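PDB 5DNX: imidazoleglycerol-phosphate dehydratase from Pyrococcus furiosus, which catalyses the dehydration of imidazoleglycerol phosphate to imidazoleacetol phosphate, the sixth step of histidine biosynthesis. Local coordinates for residues D49-L54 against V116-E121. Numbering follows the deposited sequence.
Sequences DLRHHL and VSLLKE. With MN (manganese (II) ion), chain D; MN (manganese (II) ion), chain E; 5LD ([(2R)-2-hydroxy-3-(1H-1,2,4-triazol-1-yl)propyl]phosphonic acid), chain F.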
# COMPACT_ATOMS: atom_id res chain seq x y z
N ASP A 49 27.17 -33.39 -27.41
CA ASP A 49 26.74 -32.36 -28.36
C ASP A 49 26.49 -31.02 -27.67
O ASP A 49 27.10 -30.03 -28.03
CB ASP A 49 25.52 -32.84 -29.20
CG ASP A 49 24.36 -33.42 -28.37
OD1 ASP A 49 24.38 -33.41 -27.11
OD2 ASP A 49 23.41 -33.94 -29.01
N LEU A 50 25.63 -31.01 -26.66
CA LEU A 50 25.28 -29.79 -25.93
C LEU A 50 25.55 -29.97 -24.44
O LEU A 50 25.37 -31.05 -23.89
CB LEU A 50 23.79 -29.47 -26.11
CG LEU A 50 23.26 -29.26 -27.52
CD1 LEU A 50 21.77 -28.96 -27.40
CD2 LEU A 50 24.03 -28.14 -28.20
N ARG A 51 25.97 -28.89 -23.78
CA ARG A 51 26.36 -28.97 -22.38
C ARG A 51 25.27 -29.51 -21.47
O ARG A 51 25.56 -30.26 -20.56
CB ARG A 51 26.88 -27.63 -21.87
CG ARG A 51 28.22 -27.19 -22.46
CD ARG A 51 28.63 -25.84 -21.88
NE ARG A 51 29.16 -26.00 -20.52
CZ ARG A 51 29.05 -25.11 -19.53
NH1 ARG A 51 28.34 -23.99 -19.69
NH2 ARG A 51 29.62 -25.37 -18.36
N HIS A 52 24.01 -29.15 -21.71
CA HIS A 52 22.93 -29.69 -20.88
C HIS A 52 22.90 -31.20 -20.93
O HIS A 52 22.75 -31.85 -19.90
CB HIS A 52 21.63 -29.11 -21.34
CG HIS A 52 20.40 -29.55 -20.59
ND1 HIS A 52 19.43 -28.64 -20.22
CD2 HIS A 52 19.89 -30.77 -20.29
CE1 HIS A 52 18.40 -29.27 -19.69
NE2 HIS A 52 18.65 -30.57 -19.73
N HIS A 53 23.03 -31.77 -22.12
CA HIS A 53 23.01 -33.22 -22.27
C HIS A 53 24.17 -33.85 -21.52
O HIS A 53 24.01 -34.88 -20.88
CB HIS A 53 23.04 -33.61 -23.74
CG HIS A 53 21.87 -33.13 -24.52
ND1 HIS A 53 21.89 -33.06 -25.90
CD2 HIS A 53 20.62 -32.78 -24.14
CE1 HIS A 53 20.72 -32.64 -26.33
NE2 HIS A 53 19.92 -32.48 -25.29
N LEU A 54 25.33 -33.20 -21.57
CA LEU A 54 26.50 -33.67 -20.82
C LEU A 54 26.27 -33.68 -19.30
O LEU A 54 26.51 -34.68 -18.63
CB LEU A 54 27.72 -32.80 -21.13
CG LEU A 54 28.98 -33.08 -20.30
CD1 LEU A 54 29.56 -34.44 -20.66
CD2 LEU A 54 29.99 -31.95 -20.48
N VAL A 116 22.51 -22.34 -13.13
CA VAL A 116 21.55 -23.11 -12.35
C VAL A 116 20.93 -24.24 -13.16
O VAL A 116 20.74 -25.34 -12.63
CB VAL A 116 20.45 -22.20 -11.74
CG1 VAL A 116 19.38 -23.03 -11.04
CG2 VAL A 116 21.08 -21.21 -10.75
N SER A 117 20.62 -23.99 -14.43
CA SER A 117 20.09 -25.07 -15.32
C SER A 117 20.96 -26.30 -15.31
O SER A 117 20.47 -27.41 -15.13
CB SER A 117 19.97 -24.60 -16.79
OG SER A 117 19.79 -25.74 -17.69
N LEU A 118 22.26 -26.09 -15.47
CA LEU A 118 23.20 -27.20 -15.55
C LEU A 118 23.36 -27.90 -14.20
O LEU A 118 23.37 -29.12 -14.14
CB LEU A 118 24.54 -26.71 -16.08
CG LEU A 118 24.50 -26.15 -17.50
CD1 LEU A 118 25.88 -25.68 -17.91
CD2 LEU A 118 23.97 -27.18 -18.50
N LEU A 119 23.45 -27.13 -13.12
CA LEU A 119 23.50 -27.73 -11.77
C LEU A 119 22.28 -28.58 -11.51
O LEU A 119 22.40 -29.72 -11.08
CB LEU A 119 23.63 -26.68 -10.68
CG LEU A 119 23.52 -27.18 -9.25
CD1 LEU A 119 24.67 -28.11 -8.90
CD2 LEU A 119 23.45 -25.99 -8.30
N LYS A 120 21.10 -28.03 -11.79
CA LYS A 120 19.86 -28.78 -11.55
C LYS A 120 19.80 -30.05 -12.37
O LYS A 120 19.36 -31.09 -11.88
CB LYS A 120 18.65 -27.92 -11.83
CG LYS A 120 18.36 -26.93 -10.71
CD LYS A 120 17.04 -26.17 -11.03
CE LYS A 120 16.62 -25.18 -9.96
NZ LYS A 120 15.50 -24.32 -10.48
N GLU A 121 20.22 -29.96 -13.62
CA GLU A 121 20.15 -31.14 -14.47
C GLU A 121 21.15 -32.23 -14.08
O GLU A 121 20.82 -33.41 -14.19
CB GLU A 121 20.26 -30.75 -15.92
CG GLU A 121 18.96 -30.06 -16.38
CD GLU A 121 17.71 -30.89 -16.16
OE1 GLU A 121 17.45 -31.87 -16.92
OE2 GLU A 121 16.98 -30.56 -15.19
MN MN D . 17.23 -32.19 -19.05
MN MN E . 17.69 -31.89 -25.56
O10 5LD F . 13.34 -36.06 -24.43
P9 5LD F . 14.38 -37.00 -25.05
O11 5LD F . 15.09 -37.80 -23.98
O12 5LD F . 13.79 -37.88 -26.13
C8 5LD F . 15.61 -35.98 -25.91
C7 5LD F . 16.15 -34.74 -25.20
O13 5LD F . 16.97 -33.98 -26.12
C6 5LD F . 17.04 -35.09 -24.01
N2 5LD F . 17.12 -34.00 -23.03
N1 5LD F . 17.42 -32.71 -23.47
C5 5LD F . 17.42 -31.97 -22.36
N4 5LD F . 17.15 -32.74 -21.27
C3 5LD F . 16.99 -34.01 -21.72
O HOH W 1 15.94 -34.00 -18.70
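H52 and E121 meet at one manganese ion, which NE2 of H52 binds at 2.3 Å and OE1 of E121 at 2.2 Å. An imidazole nitrogen, a borderline donor, and a hard carboxylate oxygen both suit manganese(II), and the shared metal explains why NE2 and OE1 lie close without a hydrogen bond. With its CG anti to the backbone N (chi1 -180°), H52 swings its ring out to the metal, and E111 of the second subunit is the polar partner of its ND1. CG of E121 lies over one face of that ring, 3.4 Å from CE1 of H52, and the bend at chi2 (-56°) turns the carboxylate back to the ion. Triazole N4 of the bound phosphonate and a water also coordinate this ion; E56 of the same chain and H146 of the second subunit complete the site.

H53 turns the other way and gives NE2 to the second manganese, which the triazole links to the first through N1. Its ND1 donates to OD1 of D49 (2.8 Å), a bond that fixes the ring's rotation.

Behind the metal, L118 fills the gap between helices: CD2 packs on CA of H52 (3.6 Å), while CD1 lies over one face of the R51 guanidinium, whose charge pairs with D24. Shortening L118 to an alanine is likely to open a gap beside H52 and strip the methyl cover from that guanidinium face. The contact thus joins the start of helix 51-69 to the first turns of helix 116-130, with helix 25-38 flanking R51 and strand 100-104 meeting L119 and K120.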